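Local coordinates for protein beta-fructofuranosidase (PDB 3WPU) that is an enzyme of the levansucrase/invertase family and folds as a five-bladed beta-propeller, at residues E9-T14 and R30-Q35; G92-F97 and R121-P126; M269-A274 and A301-G306; R339-F344 and S422-P427. One frame throughout, in Å; residues are numbered along the deposited sequence.

All four contacts follow one another along the chain, and none nests in or crosses another. Interaction 1 closes a short loop near the N terminus, where helix 30-38 comes back against residues 9-14. Interaction 2 pairs strands 93-102 and 115-122 within one sheet, on the other side of the molecule's centre from interactions 1 and 3. Interaction 3 closes the long excursion between strands 260-266 and 305-313. It touches interaction 1, where R30 NH1 packs on A301 CB at 3.9 Å. Interaction 4 spans the largest stretch of sequence. It joins strands 340-345 and 423-425, which belong to different sheets, and its centre lies about 5 Å from the centre of the chain.

Interaction 1. Residues E9-T14 and R30-Q35; sequences EPTIHT and RADARQ
H13 and T11 are both held by the carboxylate of D32. H13 NE2 donates to D32 OD2 at 2.7 Å. This bond is nearly straight (166°), lies close to the imidazole plane and uses the syn lone pair of OD2. The ring and carboxylate planes are turned 44° apart. The other ring nitrogen, ND1, is bonded to D381 OD1. The imidazole is thus fixed between two aspartates, which may favour its protonated form.

D32 OD1 takes the backbone N-H of T11, with T11 N to D32 OD1 at 2.9 Å. Water 1 donates to D32 OD1 as well, at 2.7 Å, and also to T11 O. The aspartate therefore holds both polar ends of the T11 backbone, one directly and one through water. Its CG stands beside its own backbone N (chi1 -70°), which carries the carboxylate from the helix toward the N-terminal segment.

T11 CG2 lies over one face of the H13 ring, toward its rim. T11 OG1 touches A31 CB at 3.7 Å, but its main partner is G282 O. Further along the helix, Q35 packs across the ring of P10, with P10 CD 3.6 Å from Q35 OE1. The Q35 chain is bent at chi2. This folds its amide back so that Q35 NE2 donates to A31 O at 2.9 Å.

H13 and D32 form a His-carboxylate hydrogen bond, which with the T11 bond joins the extended N-terminal segment to helix 30-38.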
loop_
_atom_site.group_PDB
_atom_site.type_symbol
_atom_site.label_atom_id
_atom_site.label_comp_id
_atom_site.label_asym_id
_atom_site.label_seq_id
_atom_site.Cartn_x
_atom_site.Cartn_y
_atom_site.Cartn_z
ATOM N N GLU A 9 1.412 8.436 -28.735
ATOM C CA GLU A 9 2.092 9.294 -27.810
ATOM C C GLU A 9 1.255 9.409 -26.526
ATOM O O GLU A 9 0.058 9.239 -26.547
ATOM C CB GLU A 9 2.320 10.656 -28.465
ATOM C CG GLU A 9 3.291 10.531 -29.635
ATOM C CD GLU A 9 3.761 11.849 -30.149
ATOM O OE1 GLU A 9 3.915 12.767 -29.315
ATOM O OE2 GLU A 9 4.002 11.956 -31.371
ATOM N N PRO A 10 1.921 9.626 -25.385
ATOM C CA PRO A 10 1.233 9.700 -24.114
ATOM C C PRO A 10 0.509 11.031 -24.016
ATOM O O PRO A 10 0.845 11.967 -24.737
ATOM C CB PRO A 10 2.363 9.612 -23.087
ATOM C CG PRO A 10 3.563 10.082 -23.803
ATOM C CD PRO A 10 3.381 9.648 -25.220
ATOM N N THR A 11 -0.470 11.075 -23.126
ATOM C CA THR A 11 -1.289 12.254 -22.917
ATOM C C THR A 11 -0.410 13.338 -22.346
ATOM O O THR A 11 0.503 13.069 -21.576
ATOM C CB THR A 11 -2.444 11.921 -21.937
ATOM O OG1 THR A 11 -3.208 10.829 -22.463
ATOM C CG2 THR A 11 -3.359 13.090 -21.741
ATOM N N ILE A 12 -0.685 14.586 -22.719
ATOM C CA ILE A 12 0.001 15.711 -22.108
ATOM C C ILE A 12 -0.704 16.030 -20.798
ATOM O O ILE A 12 -1.909 16.310 -20.795
ATOM C CB ILE A 12 0.017 16.941 -23.040
ATOM C CG1 ILE A 12 0.819 16.614 -24.310
ATOM C CG2 ILE A 12 0.642 18.116 -22.318
ATOM C CD1 ILE A 12 0.900 17.753 -25.312
ATOM N N HIS A 13 0.047 15.934 -19.697
ATOM C CA HIS A 13 -0.459 16.242 -18.362
ATOM C C HIS A 13 0.346 17.428 -17.831
ATOM O O HIS A 13 1.560 17.496 -18.003
ATOM C CB HIS A 13 -0.275 15.077 -17.394
ATOM C CG HIS A 13 -1.132 13.885 -17.687
ATOM N ND1 HIS A 13 -2.447 13.796 -17.292
ATOM C CD2 HIS A 13 -0.839 12.699 -18.281
ATOM C CE1 HIS A 13 -2.942 12.623 -17.660
ATOM N NE2 HIS A 13 -1.980 11.936 -18.243
ATOM N N THR A 14 -0.332 18.359 -17.181
ATOM C CA THR A 14 0.311 19.603 -16.771
ATOM C C THR A 14 0.878 19.627 -15.369
ATOM O O THR A 14 1.614 20.553 -15.028
ATOM C CB THR A 14 -0.696 20.761 -16.856
ATOM O OG1 THR A 14 -1.676 20.610 -15.834
ATOM C CG2 THR A 14 -1.400 20.760 -18.197
ATOM N N ARG A 30 -5.804 5.671 -21.547
ATOM C CA ARG A 30 -5.406 4.527 -22.382
ATOM C C ARG A 30 -4.121 4.836 -23.161
ATOM O O ARG A 30 -3.267 3.981 -23.291
ATOM C CB ARG A 30 -6.544 4.120 -23.317
ATOM C CG ARG A 30 -7.702 3.482 -22.570
ATOM C CD ARG A 30 -8.794 2.948 -23.492
ATOM N NE ARG A 30 -8.368 1.938 -24.460
ATOM C CZ ARG A 30 -8.346 0.628 -24.237
ATOM N NH1 ARG A 30 -8.681 0.134 -23.051
ATOM N NH2 ARG A 30 -7.968 -0.196 -25.203
ATOM N N ALA A 31 -3.965 6.075 -23.631
ATOM C CA ALA A 31 -2.761 6.499 -24.321
ATOM C C ALA A 31 -1.551 6.364 -23.391
ATOM O O ALA A 31 -0.494 5.869 -23.804
ATOM C CB ALA A 31 -2.914 7.940 -24.801
ATOM N N ASP A 32 -1.724 6.769 -22.136
ATOM C CA ASP A 32 -0.672 6.655 -21.102
ATOM C C ASP A 32 -0.333 5.164 -20.907
ATOM O O ASP A 32 0.819 4.757 -20.990
ATOM C CB ASP A 32 -1.147 7.270 -19.762
ATOM C CG ASP A 32 -1.280 8.808 -19.793
ATOM O OD1 ASP A 32 -0.671 9.473 -20.661
ATOM O OD2 ASP A 32 -1.975 9.329 -18.886
ATOM N N ALA A 33 -1.357 4.368 -20.657
ATOM C CA ALA A 33 -1.159 2.967 -20.345
ATOM C C ALA A 33 -0.531 2.212 -21.514
ATOM O O ALA A 33 0.197 1.215 -21.305
ATOM C CB ALA A 33 -2.487 2.335 -19.904
ATOM N N ARG A 34 -0.750 2.668 -22.742
ATOM C CA ARG A 34 -0.155 1.981 -23.903
ATOM C C ARG A 34 1.347 2.194 -24.004
ATOM O O ARG A 34 2.045 1.445 -24.677
ATOM C CB ARG A 34 -0.892 2.311 -25.213
ATOM C CG ARG A 34 -2.270 1.676 -25.260
ATOM C CD ARG A 34 -3.093 2.066 -26.479
ATOM N NE ARG A 34 -2.491 1.639 -27.744
ATOM C CZ ARG A 34 -2.866 2.070 -28.953
ATOM N NH1 ARG A 34 -3.824 2.983 -29.095
ATOM N NH2 ARG A 34 -2.237 1.611 -30.037
ATOM N N GLN A 35 1.878 3.179 -23.284
ATOM C CA GLN A 35 3.327 3.331 -23.193
ATOM C C GLN A 35 3.999 2.085 -22.589
ATOM O O GLN A 35 5.131 1.779 -22.912
ATOM C CB GLN A 35 3.697 4.547 -22.358
ATOM C CG GLN A 35 3.110 5.874 -22.822
ATOM C CD GLN A 35 3.235 6.103 -24.315
ATOM O OE1 GLN A 35 4.337 6.232 -24.852
ATOM N NE2 GLN A 35 2.110 6.172 -24.976
HETATM O O HOH W 1 1.491 10.971 -19.963
#

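Interaction 2. Residues G92-F97 and R121-P126; sequences GWEIIF and RPAGVP
E94 and R121 form a salt bridge through a single carboxylate oxygen. R121 NE reaches E94 OE1 at 2.7 Å, and R121 NH2 reaches the same oxygen at 3.0 Å. OE1 lies near the guanidinium plane, at its edge. The carboxylate is turned 36° from that plane. R121 is extended from CG to NE and meets E94 OE1 side-on, with NE and NH2.

The backbones of this pair are joined by two bonds: E94 N to R121 O at 2.8 Å and R121 N to E94 O at 3.0 Å. Beyond the paired residues, A123 N donates to G92 O at 2.9 Å, an almost straight bond (173°). W93 goes to the other side, where its CZ3 touches P122 CD at 4.0 Å.

E94 OE2 accepts from water 2, which also takes the N-H of G124, and from A486 N. R121 NH2 has a second acid partner, D483 OD1, and its NH1 bonds to G134 O. Both charged groups thus have further partners outside the two segments.

This is antiparallel pairing, with E94 and R121 as a hydrogen-bonded pair, between adjacent strands 93-102 and 115-122 of a propeller blade.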
loop_
_atom_site.group_PDB
_atom_site.type_symbol
_atom_site.label_atom_id
_atom_site.label_comp_id
_atom_site.label_asym_id
_atom_site.label_seq_id
_atom_site.Cartn_x
_atom_site.Cartn_y
_atom_site.Cartn_z
ATOM N N GLY A 92 11.700 1.259 22.035
ATOM C CA GLY A 92 12.727 0.337 21.614
ATOM C C GLY A 92 12.273 -0.760 20.688
ATOM O O GLY A 92 13.066 -1.631 20.354
ATOM N N TRP A 93 11.016 -0.722 20.252
ATOM C CA TRP A 93 10.462 -1.802 19.410
ATOM C C TRP A 93 9.853 -1.274 18.112
ATOM O O TRP A 93 8.969 -0.406 18.145
ATOM C CB TRP A 93 9.366 -2.550 20.157
ATOM C CG TRP A 93 9.819 -3.217 21.392
ATOM C CD1 TRP A 93 9.748 -2.726 22.658
ATOM C CD2 TRP A 93 10.393 -4.525 21.493
ATOM N NE1 TRP A 93 10.254 -3.633 23.546
ATOM C CE2 TRP A 93 10.660 -4.752 22.856
ATOM C CE3 TRP A 93 10.739 -5.512 20.569
ATOM C CZ2 TRP A 93 11.232 -5.931 23.316
ATOM C CZ3 TRP A 93 11.306 -6.688 21.031
ATOM C CH2 TRP A 93 11.543 -6.892 22.384
ATOM N N GLU A 94 10.310 -1.809 16.980
ATOM C CA GLU A 94 9.640 -1.563 15.689
ATOM C C GLU A 94 8.374 -2.429 15.730
ATOM O O GLU A 94 8.430 -3.563 16.212
ATOM C CB GLU A 94 10.510 -1.948 14.498
ATOM C CG GLU A 94 11.710 -1.049 14.312
ATOM C CD GLU A 94 12.546 -1.363 13.100
ATOM O OE1 GLU A 94 12.462 -2.486 12.536
ATOM O OE2 GLU A 94 13.340 -0.477 12.718
ATOM N N ILE A 95 7.262 -1.888 15.219
ATOM C CA ILE A 95 5.952 -2.519 15.250
ATOM C C ILE A 95 5.331 -2.387 13.858
ATOM O O ILE A 95 5.289 -1.298 13.280
ATOM C CB ILE A 95 5.009 -1.839 16.276
ATOM C CG1 ILE A 95 5.518 -2.039 17.703
ATOM C CG2 ILE A 95 3.578 -2.367 16.122
ATOM C CD1 ILE A 95 4.907 -1.083 18.698
ATOM N N ILE A 96 4.869 -3.513 13.321
ATOM C CA ILE A 96 4.136 -3.525 12.049
ATOM C C ILE A 96 2.804 -4.236 12.209
ATOM O O ILE A 96 2.623 -5.076 13.117
ATOM C CB ILE A 96 4.942 -4.156 10.912
ATOM C CG1 ILE A 96 5.265 -5.612 11.249
ATOM C CG2 ILE A 96 6.183 -3.308 10.625
ATOM C CD1 ILE A 96 5.972 -6.383 10.146
ATOM N N PHE A 97 1.886 -3.872 11.324
ATOM C CA PHE A 97 0.575 -4.512 11.203
ATOM C C PHE A 97 0.512 -5.235 9.888
ATOM O O PHE A 97 1.016 -4.727 8.877
ATOM C CB PHE A 97 -0.532 -3.458 11.251
ATOM C CG PHE A 97 -0.707 -2.833 12.601
ATOM C CD1 PHE A 97 -1.489 -3.444 13.564
ATOM C CD2 PHE A 97 -0.106 -1.630 12.896
ATOM C CE1 PHE A 97 -1.672 -2.872 14.809
ATOM C CE2 PHE A 97 -0.289 -1.046 14.139
ATOM C CZ PHE A 97 -1.066 -1.663 15.091
ATOM N N ARG A 121 9.906 -6.182 16.640
ATOM C CA ARG A 121 11.313 -6.566 16.742
ATOM C C ARG A 121 12.086 -5.404 17.334
ATOM O O ARG A 121 11.621 -4.266 17.284
ATOM C CB ARG A 121 11.887 -6.973 15.382
ATOM C CG ARG A 121 12.093 -5.824 14.414
ATOM C CD ARG A 121 12.583 -6.289 13.048
ATOM N NE ARG A 121 12.743 -5.141 12.149
ATOM C CZ ARG A 121 13.178 -5.214 10.899
ATOM N NH1 ARG A 121 13.514 -6.376 10.357
ATOM N NH2 ARG A 121 13.243 -4.116 10.173
ATOM N N PRO A 122 13.271 -5.680 17.882
ATOM C CA PRO A 122 14.075 -4.597 18.448
ATOM C C PRO A 122 14.430 -3.525 17.409
ATOM O O PRO A 122 14.800 -3.828 16.270
ATOM C CB PRO A 122 15.342 -5.317 18.917
ATOM C CG PRO A 122 14.908 -6.732 19.139
ATOM C CD PRO A 122 13.933 -6.983 18.023
ATOM N N ALA A 123 14.311 -2.273 17.818
ATOM C CA ALA A 123 14.701 -1.147 17.001
ATOM C C ALA A 123 16.236 -1.015 16.907
ATOM O O ALA A 123 16.978 -1.509 17.765
ATOM C CB ALA A 123 14.098 0.135 17.575
ATOM N N GLY A 124 16.695 -0.365 15.847
ATOM C CA GLY A 124 18.090 0.096 15.742
ATOM C C GLY A 124 19.155 -0.921 15.391
ATOM O O GLY A 124 20.344 -0.680 15.647
ATOM N N VAL A 125 18.756 -2.046 14.811
ATOM C CA VAL A 125 19.685 -3.069 14.329
ATOM C C VAL A 125 19.734 -2.982 12.787
ATOM O O VAL A 125 18.688 -3.041 12.109
ATOM C CB VAL A 125 19.250 -4.478 14.775
ATOM C CG1 VAL A 125 20.274 -5.542 14.376
ATOM C CG2 VAL A 125 18.998 -4.526 16.273
ATOM N N PRO A 126 20.941 -2.798 12.220
ATOM C CA PRO A 126 21.035 -2.774 10.752
ATOM C C PRO A 126 20.567 -4.101 10.134
ATOM O O PRO A 126 20.770 -5.179 10.713
ATOM C CB PRO A 126 22.533 -2.539 10.485
ATOM C CG PRO A 126 23.086 -1.994 11.764
ATOM C CD PRO A 126 22.249 -2.573 12.868
HETATM O O HOH W 2 14.886 1.171 14.316
HETATM O O HOH W 3 15.705 -1.465 11.762
#

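Interaction 3. Residues M269-A274 and A301-G306; sequences MQRETA and ATYQIG
R271 lays one face of its guanidinium group on Y303. The ring atom Y303 CD1 sits over the centre of that face, 3.8 Å from R271 CZ. The two planes are 29° apart, so this is a tilted overlap and not a flat stack. The arginine arrives extended, with CG anti to the backbone N (chi1 176°), and R271 CG also touches Y303 CD1, at 3.8 Å. The carbonyl oxygen R271 O approaches the same ring obliquely.

The contact belongs to the beta-propeller fold. It packs the loop after strand 260-266 against the 3-10 turn 301-303, which leads into strand 305-313. These two strands are antiparallel neighbours in one sheet. The disulfide C276-C332 ties the same excursion to the end of strand 321-331.

No direct hydrogen bond crosses the interface, and two waters fill this role. Water 4 donates to R271 O and T302 O. Water 5 donates to R271 O and to A274 O, and accepts from T302 OG1 at 2.7 Å. R271 O thus receives both waters. T302 CB meets A274 O at 3.3 Å.

Beside the waters the contact is apolar. I305 points toward the loop and meets two of its residues. A274 CB lies 4.1 Å from I305 CD1, and the terminal methyl M269 CE lies 4.1 Å from I305 CG2.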
loop_
_atom_site.group_PDB
_atom_site.type_symbol
_atom_site.label_atom_id
_atom_site.label_comp_id
_atom_site.label_asym_id
_atom_site.label_seq_id
_atom_site.Cartn_x
_atom_site.Cartn_y
_atom_site.Cartn_z
ATOM N N MET A 269 -20.316 4.643 -11.611
ATOM C CA MET A 269 -21.202 4.406 -12.745
ATOM C C MET A 269 -21.842 3.056 -12.538
ATOM O O MET A 269 -21.218 2.149 -11.996
ATOM C CB MET A 269 -20.422 4.414 -14.059
ATOM C CG MET A 269 -20.007 5.817 -14.483
ATOM S SD MET A 269 -19.076 5.909 -16.028
ATOM C CE MET A 269 -17.445 5.377 -15.568
ATOM N N GLN A 270 -23.090 2.918 -12.961
ATOM C CA GLN A 270 -23.727 1.625 -12.975
ATOM C C GLN A 270 -22.921 0.732 -13.896
ATOM O O GLN A 270 -22.553 1.152 -14.995
ATOM C CB GLN A 270 -25.162 1.775 -13.499
ATOM C CG GLN A 270 -25.966 0.494 -13.490
ATOM C CD GLN A 270 -26.298 0.000 -12.092
ATOM O OE1 GLN A 270 -26.225 -1.193 -11.803
ATOM N NE2 GLN A 270 -26.652 0.908 -11.225
ATOM N N ARG A 271 -22.640 -0.501 -13.470
ATOM C CA ARG A 271 -21.713 -1.361 -14.188
ATOM C C ARG A 271 -22.080 -1.516 -15.661
ATOM O O ARG A 271 -21.234 -1.410 -16.549
ATOM C CB ARG A 271 -21.662 -2.736 -13.530
ATOM C CG ARG A 271 -20.801 -3.735 -14.264
ATOM C CD ARG A 271 -20.725 -5.016 -13.458
ATOM N NE ARG A 271 -19.782 -5.976 -14.022
ATOM C CZ ARG A 271 -18.451 -5.911 -13.911
ATOM N NH1 ARG A 271 -17.850 -4.900 -13.270
ATOM N NH2 ARG A 271 -17.708 -6.870 -14.451
ATOM N N GLU A 272 -23.369 -1.754 -15.892
ATOM C CA GLU A 272 -23.880 -2.051 -17.209
ATOM C C GLU A 272 -23.960 -0.862 -18.155
ATOM O O GLU A 272 -24.050 -1.058 -19.373
ATOM C CB GLU A 272 -25.273 -2.678 -17.077
ATOM C CG GLU A 272 -25.301 -3.982 -16.270
ATOM C CD GLU A 272 -25.309 -3.815 -14.753
ATOM O OE1 GLU A 272 -25.137 -4.830 -14.054
ATOM O OE2 GLU A 272 -25.484 -2.697 -14.234
ATOM N N THR A 273 -23.998 0.364 -17.633
ATOM C CA THR A 273 -24.106 1.535 -18.491
ATOM C C THR A 273 -22.827 2.381 -18.508
ATOM O O THR A 273 -22.757 3.387 -19.206
ATOM C CB THR A 273 -25.259 2.447 -18.063
ATOM O OG1 THR A 273 -25.031 2.924 -16.736
ATOM C CG2 THR A 273 -26.559 1.675 -18.102
ATOM N N ALA A 274 -21.825 1.979 -17.734
ATOM C CA ALA A 274 -20.562 2.732 -17.693
ATOM C C ALA A 274 -19.982 2.928 -19.092
ATOM O O ALA A 274 -19.970 1.992 -19.920
ATOM C CB ALA A 274 -19.545 2.044 -16.796
ATOM N N ALA A 301 -13.873 -2.914 -22.048
ATOM C CA ALA A 301 -13.011 -2.044 -21.212
ATOM C C ALA A 301 -13.798 -1.222 -20.200
ATOM O O ALA A 301 -13.251 -0.790 -19.173
ATOM C CB ALA A 301 -12.200 -1.129 -22.095
ATOM N N THR A 302 -15.087 -1.027 -20.459
ATOM C CA THR A 302 -15.924 -0.232 -19.558
ATOM C C THR A 302 -16.175 -0.915 -18.225
ATOM O O THR A 302 -16.643 -0.276 -17.309
ATOM C CB THR A 302 -17.292 0.102 -20.176
ATOM O OG1 THR A 302 -17.996 -1.119 -20.480
ATOM C CG2 THR A 302 -17.109 0.960 -21.407
ATOM N N TYR A 303 -15.877 -2.214 -18.128
ATOM C CA TYR A 303 -15.913 -2.921 -16.856
ATOM C C TYR A 303 -14.671 -2.693 -15.951
ATOM O O TYR A 303 -14.624 -3.173 -14.822
ATOM C CB TYR A 303 -16.096 -4.414 -17.128
ATOM C CG TYR A 303 -17.386 -4.708 -17.881
ATOM C CD1 TYR A 303 -18.610 -4.296 -17.375
ATOM C CD2 TYR A 303 -17.381 -5.417 -19.087
ATOM C CE1 TYR A 303 -19.799 -4.559 -18.038
ATOM C CE2 TYR A 303 -18.569 -5.690 -19.763
ATOM C CZ TYR A 303 -19.777 -5.253 -19.236
ATOM O OH TYR A 303 -20.986 -5.506 -19.892
ATOM N N GLN A 304 -13.675 -1.979 -16.465
ATOM C CA GLN A 304 -12.470 -1.630 -15.692
ATOM C C GLN A 304 -12.467 -0.126 -15.446
ATOM O O GLN A 304 -12.036 0.644 -16.315
ATOM C CB GLN A 304 -11.219 -2.061 -16.447
ATOM C CG GLN A 304 -10.965 -3.562 -16.425
ATOM C CD GLN A 304 -11.788 -4.330 -17.446
ATOM O OE1 GLN A 304 -11.815 -3.975 -18.628
ATOM N NE2 GLN A 304 -12.457 -5.396 -16.995
ATOM N N ILE A 305 -12.969 0.271 -14.277
ATOM C CA ILE A 305 -13.166 1.700 -13.952
ATOM C C ILE A 305 -12.733 1.993 -12.508
ATOM O O ILE A 305 -13.491 2.547 -11.675
ATOM C CB ILE A 305 -14.615 2.154 -14.229
ATOM C CG1 ILE A 305 -15.638 1.260 -13.497
ATOM C CG2 ILE A 305 -14.901 2.161 -15.718
ATOM C CD1 ILE A 305 -17.063 1.758 -13.537
ATOM N N GLY A 306 -11.493 1.631 -12.213
ATOM C CA GLY A 306 -10.910 1.894 -10.925
ATOM C C GLY A 306 -10.681 3.373 -10.712
ATOM O O GLY A 306 -10.475 4.120 -11.670
HETATM O O HOH W 4 -18.534 -1.035 -15.496
HETATM O O HOH W 5 -20.386 -0.784 -19.240
#

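Interaction 4. Residues R339-F344 and S422-P427; sequences RPQIYF and SHYVMP
Q341 reaches from its strand to the backbone of V425. Its CB points toward residues 422-427, and CG sits between the backbone N and the carbonyl carbon (chi1 58°). The chain is extended beyond CG, and Q341 CD comes to 3.7 Å from V425 N. Q341 OE1 accepts from V425 N at 2.9 Å, almost straight (175°). Q341 NE2 donates to V425 O at 2.9 Å, in the carbonyl plane and on a lone pair. The amide thus bonds both polar backbone atoms of V425. NE2 also lies over one face of the Y424 ring, toward its rim.

On one side, R339 lays its guanidinium over Y424 CB. Its NH1 makes a weak bond to S422 O, while NH2 is bonded to T77 O. On the other side, Y343 CE1 touches V425 CG1 at 3.8 Å, and M426 O lies at the edge of the Y343 ring.

The two short strands run nearly parallel, 20° apart, with axes 8.4 Å from each other. That is wider than sheet pairing, so side chains make the link. Such a junction fits the inner strands of neighbouring blades near the centre of a beta-propeller.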
loop_
_atom_site.group_PDB
_atom_site.type_symbol
_atom_site.label_atom_id
_atom_site.label_comp_id
_atom_site.label_asym_id
_atom_site.label_seq_id
_atom_site.Cartn_x
_atom_site.Cartn_y
_atom_site.Cartn_z
ATOM N N ARG A 339 -4.286 0.038 -2.879
ATOM C CA ARG A 339 -3.357 0.541 -1.899
ATOM C C ARG A 339 -2.684 1.881 -2.226
ATOM O O ARG A 339 -1.452 2.025 -2.228
ATOM C CB ARG A 339 -2.297 -0.516 -1.628
ATOM C CG ARG A 339 -1.734 -0.276 -0.292
ATOM C CD ARG A 339 -0.719 -1.287 0.136
ATOM N NE ARG A 339 -0.311 -0.856 1.455
ATOM C CZ ARG A 339 0.369 -1.591 2.306
ATOM N NH1 ARG A 339 0.790 -2.830 1.964
ATOM N NH2 ARG A 339 0.661 -1.063 3.470
ATOM N N PRO A 340 -3.509 2.888 -2.483
ATOM C CA PRO A 340 -2.928 4.181 -2.811
ATOM C C PRO A 340 -2.240 4.817 -1.597
ATOM O O PRO A 340 -2.680 4.670 -0.452
ATOM C CB PRO A 340 -4.137 4.996 -3.242
ATOM C CG PRO A 340 -5.274 4.409 -2.477
ATOM C CD PRO A 340 -4.977 2.915 -2.481
ATOM N N GLN A 341 -1.148 5.515 -1.869
ATOM C CA GLN A 341 -0.511 6.378 -0.866
ATOM C C GLN A 341 0.010 7.612 -1.554
ATOM O O GLN A 341 0.291 7.602 -2.736
ATOM C CB GLN A 341 0.647 5.681 -0.150
ATOM C CG GLN A 341 1.731 5.194 -1.103
ATOM C CD GLN A 341 2.846 4.419 -0.443
ATOM O OE1 GLN A 341 3.053 3.228 -0.775
ATOM N NE2 GLN A 341 3.594 5.063 0.458
ATOM N N ILE A 342 0.125 8.686 -0.773
ATOM C CA ILE A 342 0.714 9.932 -1.211
ATOM C C ILE A 342 2.045 10.102 -0.482
ATOM O O ILE A 342 2.116 9.999 0.748
ATOM C CB ILE A 342 -0.194 11.125 -0.898
ATOM C CG1 ILE A 342 -1.547 10.988 -1.627
ATOM C CG2 ILE A 342 0.503 12.408 -1.288
ATOM C CD1 ILE A 342 -1.496 11.200 -3.097
ATOM N N TYR A 343 3.076 10.328 -1.276
ATOM C CA TYR A 343 4.468 10.408 -0.855
ATOM C C TYR A 343 5.004 11.739 -1.318
ATOM O O TYR A 343 4.918 12.063 -2.499
ATOM C CB TYR A 343 5.217 9.253 -1.525
ATOM C CG TYR A 343 6.661 9.067 -1.194
ATOM C CD1 TYR A 343 7.065 8.114 -0.253
ATOM C CD2 TYR A 343 7.660 9.788 -1.870
ATOM C CE1 TYR A 343 8.396 7.923 0.039
ATOM C CE2 TYR A 343 9.002 9.585 -1.579
ATOM C CZ TYR A 343 9.361 8.636 -0.631
ATOM O OH TYR A 343 10.698 8.396 -0.338
ATOM N N PHE A 344 5.509 12.528 -0.376
ATOM C CA PHE A 344 5.897 13.887 -0.679
ATOM C C PHE A 344 7.406 13.974 -0.837
ATOM O O PHE A 344 8.176 13.483 0.001
ATOM C CB PHE A 344 5.414 14.820 0.415
ATOM C CG PHE A 344 3.920 14.889 0.529
ATOM C CD1 PHE A 344 3.169 15.585 -0.411
ATOM C CD2 PHE A 344 3.261 14.241 1.566
ATOM C CE1 PHE A 344 1.781 15.649 -0.302
ATOM C CE2 PHE A 344 1.883 14.311 1.685
ATOM C CZ PHE A 344 1.143 15.019 0.751
ATOM N N SER A 422 1.185 -5.878 -3.134
ATOM C CA SER A 422 0.828 -4.948 -2.065
ATOM C C SER A 422 2.024 -4.140 -1.571
ATOM O O SER A 422 2.200 -3.894 -0.361
ATOM C CB SER A 422 0.113 -5.683 -0.935
ATOM O OG SER A 422 -1.089 -6.244 -1.439
ATOM N N HIS A 423 2.811 -3.671 -2.526
ATOM C CA HIS A 423 3.996 -2.920 -2.228
ATOM C C HIS A 423 3.623 -1.646 -1.455
ATOM O O HIS A 423 2.506 -1.113 -1.572
ATOM C CB HIS A 423 4.669 -2.446 -3.500
ATOM C CG HIS A 423 5.051 -3.527 -4.459
ATOM N ND1 HIS A 423 4.141 -4.377 -5.041
ATOM C CD2 HIS A 423 6.254 -3.843 -4.986
ATOM C CE1 HIS A 423 4.773 -5.179 -5.883
ATOM N NE2 HIS A 423 6.056 -4.875 -5.864
ATOM N N TYR A 424 4.582 -1.176 -0.683
ATOM C CA TYR A 424 4.403 0.036 0.104
ATOM C C TYR A 424 5.716 0.784 0.092
ATOM O O TYR A 424 6.758 0.227 0.435
ATOM C CB TYR A 424 3.986 -0.347 1.530
ATOM C CG TYR A 424 3.827 0.863 2.413
ATOM C CD1 TYR A 424 2.658 1.610 2.404
ATOM C CD2 TYR A 424 4.866 1.267 3.226
ATOM C CE1 TYR A 424 2.529 2.756 3.167
ATOM C CE2 TYR A 424 4.745 2.407 4.016
ATOM C CZ TYR A 424 3.589 3.131 4.003
ATOM O OH TYR A 424 3.430 4.274 4.791
ATOM N N VAL A 425 5.659 2.068 -0.306
ATOM C CA VAL A 425 6.847 2.906 -0.434
ATOM C C VAL A 425 7.105 3.639 0.889
ATOM O O VAL A 425 6.239 4.354 1.393
ATOM C CB VAL A 425 6.695 3.938 -1.584
ATOM C CG1 VAL A 425 8.011 4.648 -1.809
ATOM C CG2 VAL A 425 6.220 3.238 -2.862
ATOM N N MET A 426 8.307 3.430 1.413
ATOM C CA MET A 426 8.749 3.899 2.707
ATOM C C MET A 426 9.709 5.056 2.510
ATOM O O MET A 426 10.192 5.300 1.401
ATOM C CB MET A 426 9.464 2.757 3.434
ATOM C CG MET A 426 8.593 1.530 3.527
ATOM S SD MET A 426 9.210 0.176 4.558
ATOM C CE MET A 426 10.642 -0.334 3.597
ATOM N N PRO A 427 10.033 5.755 3.602
ATOM C CA PRO A 427 10.962 6.871 3.474
ATOM C C PRO A 427 12.289 6.475 2.814
ATOM O O PRO A 427 12.797 5.345 3.006
ATOM C CB PRO A 427 11.149 7.317 4.924
ATOM C CG PRO A 427 9.845 6.962 5.567
ATOM C CD PRO A 427 9.539 5.605 4.982
#